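Local structure of pathogenicity island protein (Staphylococcus aureus subsp. aureus, 3HL6) at residues A196-R199 with K200-L204; N188-Q191 with E192-K195; E175-K178 with L179-F183. The protein is of unknown function but is encoded by ORF9 of a Staphylococcus aureus pathogenicity island, probably a mobile genetic element. All blocks are in the same frame, centred on the assembly; numbering follows the deposited sequence.

Interaction 1: A196-R199 with K200-L204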
ATOM      1  N   ALA B 196       5.225 -37.293   4.963  1.00 63.14           N
ATOM      2  CA  ALA B 196       4.104 -37.211   4.031  1.00 62.15           C
ATOM      3  C   ALA B 196       4.034 -35.813   3.407  1.00 61.77           C
ATOM      4  O   ALA B 196       3.937 -35.667   2.188  1.00 61.55           O
ATOM      5  CB  ALA B 196       2.788 -37.567   4.746  1.00 61.85           C
ATOM      6  N   LEU B 197       4.104 -34.790   4.253  1.00 61.43           N
ATOM      7  CA  LEU B 197       4.155 -33.406   3.800  1.00 61.46           C
ATOM      8  C   LEU B 197       5.374 -33.097   2.942  1.00 61.91           C
ATOM      9  O   LEU B 197       5.285 -32.316   1.988  1.00 62.20           O
ATOM     10  CB  LEU B 197       4.113 -32.453   4.989  1.00 61.14           C
ATOM     11  CG  LEU B 197       4.337 -30.972   4.685  1.00 61.12           C
ATOM     12  CD1 LEU B 197       3.020 -30.243   4.644  1.00 59.42           C
ATOM     13  CD2 LEU B 197       5.271 -30.321   5.724  1.00 61.39           C
ATOM     14  N   GLU B 198       6.516 -33.694   3.258  1.00 62.26           N
ATOM     15  CA  GLU B 198       7.727 -33.311   2.543  1.00 62.93           C
ATOM     16  C   GLU B 198       7.755 -33.913   1.145  1.00 63.13           C
ATOM     17  O   GLU B 198       8.421 -33.387   0.257  1.00 63.69           O
ATOM     18  CB  GLU B 198       9.007 -33.682   3.299  1.00 62.87           C
ATOM     19  CG  GLU B 198      10.087 -34.191   2.356  1.00 63.88           C
ATOM     20  CD  GLU B 198      11.508 -34.015   2.879  1.00 66.70           C
ATOM     21  OE1 GLU B 198      12.275 -33.267   2.247  1.00 68.94           O
ATOM     22  OE2 GLU B 198      11.886 -34.635   3.893  1.00 68.17           O
ATOM     23  N   ARG B 199       7.051 -35.024   0.939  1.00 63.18           N
ATOM     24  CA  ARG B 199       6.919 -35.545  -0.417  1.00 62.81           C
ATOM     25  C   ARG B 199       5.878 -34.748  -1.210  1.00 62.12           C
ATOM     26  O   ARG B 199       6.133 -34.385  -2.356  1.00 62.17           O
ATOM     27  CB  ARG B 199       6.659 -37.066  -0.432  1.00 63.29           C
ATOM     28  CG  ARG B 199       5.189 -37.501  -0.346  1.00 64.87           C
ATOM     29  CD  ARG B 199       5.074 -39.022  -0.239  1.00 66.60           C
ATOM     30  NE  ARG B 199       5.932 -39.567   0.830  1.00 67.69           N
ATOM     31  CZ  ARG B 199       5.477 -40.200   1.914  1.00 65.81           C
ATOM     32  NH1 ARG B 199       4.169 -40.378   2.086  1.00 66.71           N
ATOM     33  NH2 ARG B 199       6.323 -40.647   2.824  1.00 62.14           N
ATOM     34  N   LYS B 200       4.735 -34.443  -0.594  1.00 61.13           N
ATOM     35  CA  LYS B 200       3.722 -33.611  -1.248  1.00 60.61           C
ATOM     36  C   LYS B 200       4.287 -32.299  -1.785  1.00 60.57           C
ATOM     37  O   LYS B 200       4.047 -31.928  -2.943  1.00 60.71           O
ATOM     38  CB  LYS B 200       2.563 -33.331  -0.319  1.00 60.48           C
ATOM     39  CG  LYS B 200       1.589 -34.509  -0.203  1.00 60.31           C
ATOM     40  CD  LYS B 200       0.558 -34.203   0.872  1.00 60.06           C
ATOM     41  CE  LYS B 200       0.006 -35.531   1.523  1.00 60.18           C
ATOM     42  NZ  LYS B 200      -1.254 -35.168   2.279  1.00 60.72           N
ATOM     43  N   LEU B 201       5.060 -31.606  -0.951  1.00 60.37           N
ATOM     44  CA  LEU B 201       5.656 -30.340  -1.344  1.00 59.41           C
ATOM     45  C   LEU B 201       6.684 -30.538  -2.434  1.00 59.19           C
ATOM     46  O   LEU B 201       6.811 -29.718  -3.328  1.00 59.36           O
ATOM     47  CB  LEU B 201       6.285 -29.641  -0.146  1.00 59.41           C
ATOM     48  CG  LEU B 201       5.355 -29.143   0.963  1.00 59.09           C
ATOM     49  CD1 LEU B 201       6.174 -28.321   1.957  1.00 59.08           C
ATOM     50  CD2 LEU B 201       4.178 -28.336   0.418  1.00 56.39           C
ATOM     51  N   ASN B 202       7.424 -31.631  -2.376  1.00 59.40           N
ATOM     52  CA  ASN B 202       8.308 -31.968  -3.490  1.00 59.55           C
ATOM     53  C   ASN B 202       7.582 -32.228  -4.814  1.00 59.05           C
ATOM     54  O   ASN B 202       8.054 -31.807  -5.871  1.00 58.71           O
ATOM     55  CB  ASN B 202       9.194 -33.139  -3.119  1.00 59.98           C
ATOM     56  CG  ASN B 202      10.228 -32.761  -2.102  1.00 61.18           C
ATOM     57  OD1 ASN B 202      10.980 -31.802  -2.295  1.00 64.09           O
ATOM     58  ND2 ASN B 202      10.271 -33.496  -1.000  1.00 61.53           N
ATOM     59  N   ASP B 203       6.428 -32.886  -4.746  1.00 58.66           N
ATOM     60  CA  ASP B 203       5.578 -33.089  -5.918  1.00 58.70           C
ATOM     61  C   ASP B 203       5.210 -31.775  -6.539  1.00 58.73           C
ATOM     62  O   ASP B 203       5.067 -31.664  -7.760  1.00 58.90           O
ATOM     63  CB  ASP B 203       4.275 -33.732  -5.500  1.00 59.19           C
ATOM     64  CG  ASP B 203       4.359 -35.230  -5.463  1.00 60.40           C
ATOM     65  OD1 ASP B 203       5.485 -35.774  -5.667  1.00 59.19           O
ATOM     66  OD2 ASP B 203       3.289 -35.843  -5.218  1.00 60.80           O
ATOM     67  N   LEU B 204       5.013 -30.780  -5.675  1.00 58.18           N
ATOM     68  CA  LEU B 204       4.533 -29.479  -6.111  1.00 56.67           C
ATOM     69  C   LEU B 204       5.700 -28.626  -6.561  1.00 56.32           C
ATOM     70  O   LEU B 204       5.648 -27.970  -7.612  1.00 56.44           O
ATOM     71  CB  LEU B 204       3.789 -28.786  -4.981  1.00 56.66           C
ATOM     72  CG  LEU B 204       2.507 -29.407  -4.447  1.00 53.42           C
ATOM     73  CD1 LEU B 204       2.153 -28.637  -3.202  1.00 53.25           C
ATOM     74  CD2 LEU B 204       1.382 -29.297  -5.458  1.00 52.49           C
TER

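Interaction 2: N188-Q191 with E192-K195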
ATOM      1  N   ASN B 188      -0.172 -33.023  17.303  1.00 87.72           N
ATOM      2  CA  ASN B 188       1.175 -33.273  17.842  1.00 87.72           C
ATOM      3  C   ASN B 188       1.987 -33.970  16.756  1.00 87.46           C
ATOM      4  O   ASN B 188       2.574 -35.032  16.986  1.00 87.41           O
ATOM      5  CB  ASN B 188       1.109 -34.143  19.117  1.00 87.90           C
ATOM      6  CG  ASN B 188       0.053 -33.642  20.105  1.00 88.55           C
ATOM      7  OD1 ASN B 188      -0.035 -34.118  21.237  1.00 88.38           O
ATOM      8  ND2 ASN B 188      -0.752 -32.677  19.674  1.00 89.31           N
ATOM      9  N   ALA B 189       2.001 -33.362  15.570  1.00 87.24           N
ATOM     10  CA  ALA B 189       2.204 -34.089  14.318  1.00 86.69           C
ATOM     11  C   ALA B 189       3.437 -34.988  14.414  1.00 86.26           C
ATOM     12  O   ALA B 189       4.433 -34.647  15.087  1.00 86.73           O
ATOM     13  CB  ALA B 189       2.348 -33.100  13.145  1.00 86.77           C
ATOM     14  N   THR B 190       3.368 -36.135  13.740  1.00 85.15           N
ATOM     15  CA  THR B 190       4.350 -37.187  13.932  1.00 83.93           C
ATOM     16  C   THR B 190       5.412 -37.080  12.840  1.00 83.35           C
ATOM     17  O   THR B 190       5.248 -36.301  11.905  1.00 83.56           O
ATOM     18  CB  THR B 190       3.664 -38.558  13.912  1.00 84.03           C
ATOM     19  OG1 THR B 190       3.133 -38.807  12.605  1.00 83.66           O
ATOM     20  CG2 THR B 190       2.520 -38.574  14.911  1.00 83.36           C
ATOM     21  N   GLN B 191       6.498 -37.842  12.955  1.00 82.31           N
ATOM     22  CA  GLN B 191       7.520 -37.860  11.906  1.00 81.21           C
ATOM     23  C   GLN B 191       6.898 -38.265  10.581  1.00 79.90           C
ATOM     24  O   GLN B 191       7.340 -37.820   9.523  1.00 79.79           O
ATOM     25  CB  GLN B 191       8.661 -38.821  12.249  1.00 81.71           C
ATOM     26  CG  GLN B 191      10.061 -38.240  12.023  1.00 83.41           C
ATOM     27  CD  GLN B 191      11.168 -39.311  11.976  1.00 86.45           C
ATOM     28  OE1 GLN B 191      11.201 -40.257  12.787  1.00 86.70           O
ATOM     29  NE2 GLN B 191      12.084 -39.157  11.020  1.00 87.07           N
ATOM     30  N   GLU B 192       5.865 -39.102  10.650  1.00 78.14           N
ATOM     31  CA  GLU B 192       5.194 -39.606   9.453  1.00 76.63           C
ATOM     32  C   GLU B 192       4.392 -38.508   8.760  1.00 74.97           C
ATOM     33  O   GLU B 192       4.346 -38.429   7.527  1.00 75.19           O
ATOM     34  CB  GLU B 192       4.262 -40.766   9.813  1.00 76.99           C
ATOM     35  CG  GLU B 192       4.947 -41.956  10.478  1.00 79.08           C
ATOM     36  CD  GLU B 192       6.262 -42.346   9.800  1.00 81.71           C
ATOM     37  OE1 GLU B 192       6.446 -42.039   8.596  1.00 82.48           O
ATOM     38  OE2 GLU B 192       7.121 -42.953  10.480  1.00 82.27           O
ATOM     39  N   ASP B 193       3.749 -37.661   9.551  1.00 72.35           N
ATOM     40  CA  ASP B 193       2.994 -36.567   8.981  1.00 70.34           C
ATOM     41  C   ASP B 193       3.962 -35.580   8.348  1.00 68.88           C
ATOM     42  O   ASP B 193       3.686 -35.032   7.287  1.00 68.45           O
ATOM     43  CB  ASP B 193       2.125 -35.889  10.043  1.00 70.56           C
ATOM     44  CG  ASP B 193       1.272 -36.883  10.824  1.00 70.51           C
ATOM     45  OD1 ASP B 193       1.198 -36.784  12.073  1.00 69.23           O
ATOM     46  OD2 ASP B 193       0.682 -37.779  10.178  1.00 71.69           O
ATOM     47  N   TYR B 194       5.119 -35.377   8.982  1.00 67.26           N
ATOM     48  CA  TYR B 194       6.117 -34.511   8.388  1.00 65.22           C
ATOM     49  C   TYR B 194       6.607 -35.033   7.037  1.00 65.02           C
ATOM     50  O   TYR B 194       6.723 -34.263   6.098  1.00 64.77           O
ATOM     51  CB  TYR B 194       7.323 -34.226   9.299  1.00 64.81           C
ATOM     52  CG  TYR B 194       8.428 -33.652   8.459  1.00 61.40           C
ATOM     53  CD1 TYR B 194       8.391 -32.326   8.049  1.00 60.20           C
ATOM     54  CD2 TYR B 194       9.434 -34.453   7.978  1.00 59.29           C
ATOM     55  CE1 TYR B 194       9.361 -31.800   7.227  1.00 59.60           C
ATOM     56  CE2 TYR B 194      10.406 -33.946   7.149  1.00 60.06           C
ATOM     57  CZ  TYR B 194      10.368 -32.618   6.777  1.00 60.02           C
ATOM     58  OH  TYR B 194      11.345 -32.120   5.963  1.00 60.11           O
ATOM     59  N   LYS B 195       6.928 -36.319   6.930  1.00 64.60           N
ATOM     60  CA  LYS B 195       7.500 -36.798   5.670  1.00 64.62           C
ATOM     61  C   LYS B 195       6.455 -36.989   4.572  1.00 63.99           C
ATOM     62  O   LYS B 195       6.760 -36.843   3.385  1.00 64.14           O
ATOM     63  CB  LYS B 195       8.343 -38.067   5.849  1.00 65.03           C
ATOM     64  CG  LYS B 195       8.005 -38.899   7.057  1.00 66.51           C
ATOM     65  CD  LYS B 195       8.506 -40.337   6.914  1.00 68.04           C
ATOM     66  CE  LYS B 195       9.964 -40.406   6.500  1.00 69.36           C
ATOM     67  NZ  LYS B 195      10.333 -41.787   5.987  1.00 68.85           N
TER

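Interaction 3: E175-K178 with L179-F183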
ATOM      1  N   GLU B 175      -2.201 -25.092  -3.066  1.00 53.18           N
ATOM      2  CA  GLU B 175      -2.108 -26.352  -2.350  1.00 52.44           C
ATOM      3  C   GLU B 175      -0.934 -26.285  -1.355  1.00 52.31           C
ATOM      4  O   GLU B 175      -1.064 -26.673  -0.189  1.00 52.41           O
ATOM      5  CB  GLU B 175      -1.958 -27.503  -3.344  1.00 52.70           C
ATOM      6  CG  GLU B 175      -2.002 -28.911  -2.728  1.00 54.96           C
ATOM      7  CD  GLU B 175      -3.336 -29.214  -2.036  1.00 58.94           C
ATOM      8  OE1 GLU B 175      -4.301 -28.427  -2.237  1.00 59.52           O
ATOM      9  OE2 GLU B 175      -3.411 -30.240  -1.293  1.00 59.88           O
ATOM     10  N   GLY B 176       0.207 -25.773  -1.810  1.00 51.42           N
ATOM     11  CA  GLY B 176       1.345 -25.516  -0.923  1.00 50.49           C
ATOM     12  C   GLY B 176       1.042 -24.816   0.385  1.00 49.69           C
ATOM     13  O   GLY B 176       1.443 -25.276   1.453  1.00 49.23           O
ATOM     14  N   LEU B 177       0.341 -23.693   0.319  1.00 49.59           N
ATOM     15  CA  LEU B 177       0.041 -22.941   1.534  1.00 49.35           C
ATOM     16  C   LEU B 177      -0.944 -23.696   2.447  1.00 50.43           C
ATOM     17  O   LEU B 177      -0.858 -23.628   3.684  1.00 50.43           O
ATOM     18  CB  LEU B 177      -0.465 -21.543   1.190  1.00 48.31           C
ATOM     19  CG  LEU B 177      -0.674 -20.650   2.417  1.00 47.21           C
ATOM     20  CD1 LEU B 177       0.659 -20.431   3.223  1.00 45.99           C
ATOM     21  CD2 LEU B 177      -1.314 -19.343   2.014  1.00 43.57           C
ATOM     22  N   LYS B 178      -1.859 -24.435   1.827  1.00 51.08           N
ATOM     23  CA  LYS B 178      -2.834 -25.198   2.563  1.00 52.32           C
ATOM     24  C   LYS B 178      -2.198 -26.358   3.342  1.00 52.67           C
ATOM     25  O   LYS B 178      -2.543 -26.566   4.512  1.00 52.18           O
ATOM     26  CB  LYS B 178      -3.935 -25.683   1.601  1.00 53.35           C
ATOM     27  CG  LYS B 178      -4.912 -26.653   2.173  1.00 54.94           C
ATOM     28  CD  LYS B 178      -6.259 -26.523   1.469  1.00 60.10           C
ATOM     29  CE  LYS B 178      -7.161 -27.722   1.825  1.00 61.93           C
ATOM     30  NZ  LYS B 178      -8.593 -27.555   1.433  1.00 64.88           N
ATOM     31  N   LEU B 179      -1.260 -27.083   2.724  1.00 52.94           N
ATOM     32  CA  LEU B 179      -0.615 -28.231   3.395  1.00 54.42           C
ATOM     33  C   LEU B 179       0.294 -27.813   4.558  1.00 55.46           C
ATOM     34  O   LEU B 179       0.433 -28.500   5.581  1.00 55.50           O
ATOM     35  CB  LEU B 179       0.226 -29.051   2.417  1.00 54.48           C
ATOM     36  CG  LEU B 179      -0.338 -29.565   1.094  1.00 55.20           C
ATOM     37  CD1 LEU B 179       0.780 -29.716   0.046  1.00 53.31           C
ATOM     38  CD2 LEU B 179      -1.064 -30.884   1.318  1.00 55.03           C
ATOM     39  N   VAL B 180       0.943 -26.685   4.377  1.00 56.47           N
ATOM     40  CA  VAL B 180       1.785 -26.156   5.413  1.00 57.60           C
ATOM     41  C   VAL B 180       0.905 -25.633   6.538  1.00 57.98           C
ATOM     42  O   VAL B 180       1.194 -25.863   7.708  1.00 57.63           O
ATOM     43  CB  VAL B 180       2.696 -25.068   4.832  1.00 57.61           C
ATOM     44  CG1 VAL B 180       3.361 -24.363   5.901  1.00 58.71           C
ATOM     45  CG2 VAL B 180       3.778 -25.741   3.900  1.00 58.87           C
ATOM     46  N   THR B 181      -0.189 -24.951   6.205  1.00 58.68           N
ATOM     47  CA  THR B 181      -0.997 -24.402   7.280  1.00 60.27           C
ATOM     48  C   THR B 181      -1.769 -25.503   8.009  1.00 60.62           C
ATOM     49  O   THR B 181      -2.050 -25.389   9.196  1.00 60.62           O
ATOM     50  CB  THR B 181      -1.927 -23.230   6.839  1.00 60.05           C
ATOM     51  OG1 THR B 181      -2.834 -23.678   5.856  1.00 63.53           O
ATOM     52  CG2 THR B 181      -1.139 -22.155   6.185  1.00 60.61           C
ATOM     53  N   GLU B 182      -2.070 -26.587   7.311  1.00 61.35           N
ATOM     54  CA  GLU B 182      -2.686 -27.734   7.964  1.00 62.36           C
ATOM     55  C   GLU B 182      -1.742 -28.429   8.937  1.00 62.53           C
ATOM     56  O   GLU B 182      -2.070 -28.647  10.111  1.00 62.33           O
ATOM     57  CB  GLU B 182      -3.195 -28.747   6.936  1.00 62.39           C
ATOM     58  CG  GLU B 182      -3.951 -29.884   7.584  1.00 64.61           C
ATOM     59  CD  GLU B 182      -4.477 -30.906   6.580  1.00 69.31           C
ATOM     60  OE1 GLU B 182      -4.250 -30.749   5.352  1.00 69.17           O
ATOM     61  OE2 GLU B 182      -5.116 -31.885   7.036  1.00 71.21           O
ATOM     62  N   PHE B 183      -0.574 -28.791   8.427  1.00 63.00           N
ATOM     63  CA  PHE B 183       0.429 -29.497   9.197  1.00 63.61           C
ATOM     64  C   PHE B 183       0.658 -28.890  10.567  1.00 64.81           C
ATOM     65  O   PHE B 183       0.939 -29.593  11.532  1.00 64.88           O
ATOM     66  CB  PHE B 183       1.725 -29.497   8.415  1.00 62.86           C
ATOM     67  CG  PHE B 183       2.875 -30.139   9.129  1.00 62.57           C
ATOM     68  CD1 PHE B 183       3.938 -29.364   9.605  1.00 60.98           C
ATOM     69  CD2 PHE B 183       2.934 -31.517   9.282  1.00 61.28           C
ATOM     70  CE1 PHE B 183       5.023 -29.952  10.233  1.00 60.74           C
ATOM     71  CE2 PHE B 183       4.024 -32.113   9.922  1.00 62.52           C
ATOM     72  CZ  PHE B 183       5.071 -31.330  10.396  1.00 60.28           C
TER

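Interaction 1: A196-R199 with K200-L204
Leu197 carries its CG anti to its own backbone N (chi1 173°), whereas Leu201, one turn later, has CG beside its N and anti to the carbonyl carbon (chi1 -67°). These two settings bring the branches together on one flank of the helix: the CG of Leu197 lies 4.2 Å from CD1 of Leu201, a loose apolar touch between neighbouring turns. Leu201 also leans back over the backbone, its CG 3.3 Å from Leu197 O, the same oxygen that accepts from Leu201 N at 3.0 Å.

The adjacent bonds continue the ladder. Lys200 N reaches Ala196 O at 3.1 Å in an almost straight bond (171° at the hydrogen), and Asp203 N reaches Arg199 O at 2.8 Å. The bond from Asn202 N to Glu198 O is weak, and the placing of the Asn202 amide against that oxygen is doubtful, so little can be read into the nearby Glu198 side chain.

Two basic residues run past Ala196 in different ways. The methylene chain of Lys200 passes Ala196 O, closest at CG (3.5 Å), and its end leads away. Arg199 bends back and lays one guanidinium face, off-centre, over Ala196, with CA of Ala196 3.7 Å above the plane.

Leu197 and Leu201 are buried against Leu179 of helix 171-184, Leu204 is partly so, and the aliphatic part of exposed Lys200 borders this flank; Arg199, Asn202 and Asp203 are exposed on the polar side. Such a division, with side chains meeting at i and i+4, is that of an amphipathic alpha-helix, here the second arm of an antiparallel helical hairpin.

Interaction 2: N188-Q191 with E192-K195
Thr190 and Asp193 hold each other's backbone at the start of helix 191-208. In Thr190 the hydroxyl stands between the backbone N and the carbonyl carbon (chi1 66°), a setting that points OG1 at the first-turn amides while CG2 is left beside the N. Asp193 answers with CG anti to its carbonyl carbon (chi1 -51°), which swings the carboxylate back toward the loop.

OD1 of Asp193 then takes two donors from one residue: Thr190 N at 2.8 Å, in a nearly straight bond on the anti side and 32° out of the carboxylate plane, and Thr190 OG1, also at 2.8 Å but weak. In return OG1 accepts from Asp193 N at 3.3 Å and from Glu192 N at 3.4 Å, both weak. Glu187 brings a second carboxylate near OD1, which may raise the proton affinity of the pair.

Ala189 tucks its CB 4.0 Å from the same OD1. Behind the cap, Tyr194 N binds Thr190 O at 3.1 Å, and its ring turns away to lie among Met115, Leu118, Gln119 and Phe183. The reciprocal Thr190–Asp193 pairing is a capping box, with Thr190 as the N-cap.

Interaction 3: E175-K178 with L179-F183
Leu177 O is approached twice by Thr181: the backbone N donates to it at 2.9 Å, and the hydroxyl OG1 also lies 2.9 Å away. OG1 sits 3.2 Å from Lys178 O as well, and with a single proton for the two carbonyls the choice between them is not settled. What places the hydroxyl there is chi1 of Thr181 (61°), which sets OG1 between its own N and carbonyl carbon and turns it back over the preceding turn. The other branch, CG2, meets CD1 of Leu177 at 3.9 Å. Lys178 O has its own regular partner, Glu182 N at 2.8 Å.

A threonine hydroxyl turned onto carbonyls of the turn before is a familiar way for an alpha-helix to take up a polar side chain in a buried position. Here it occurs in helix 171-184, where Leu177 and Thr181 both pack on Tyr160 of helix 152-163 and on Val57 of strand 52-57. Val180 touches Ile156 of helix 152-163, its CG2 3.4 Å from Gly176 O, the oxygen to which Val180 N donates.

Another flank belongs to Glu175 and Leu179. Glu175 sends CG anti to its N, and a bend at chi2 (62°) brings OE2 to CD2 of Leu179 at 3.6 Å, while CG of Glu175 lies near CD1. Leu179 N binds Glu175 O, and the leucine goes on to touch helix 191-208. Lys178 stays extended toward Ile59 and Lys60; its NZ is 6.7 Å from OE1 of Glu182, too far for a salt bridge.

How the interactions relate
From the N terminus, interaction 3 comes first, on helix 171-184; the chain then turns through a loop into interaction 2, at the start of helix 191-208, and interaction 1 follows directly on the same helix. Each is local, so none encloses a long loop; the three lie in series, neither nested nor crossed. The turn between the helices is closed by side chains that pass from one contact to another: Phe183 of interaction 3 packs across to interaction 2 near the bend, and Leu179 to interaction 1 farther along. Interaction 3 also faces strand 52-57 and helix 152-163, joining the hairpin to the mixed sheet, while interaction 2 reaches helix 112-121.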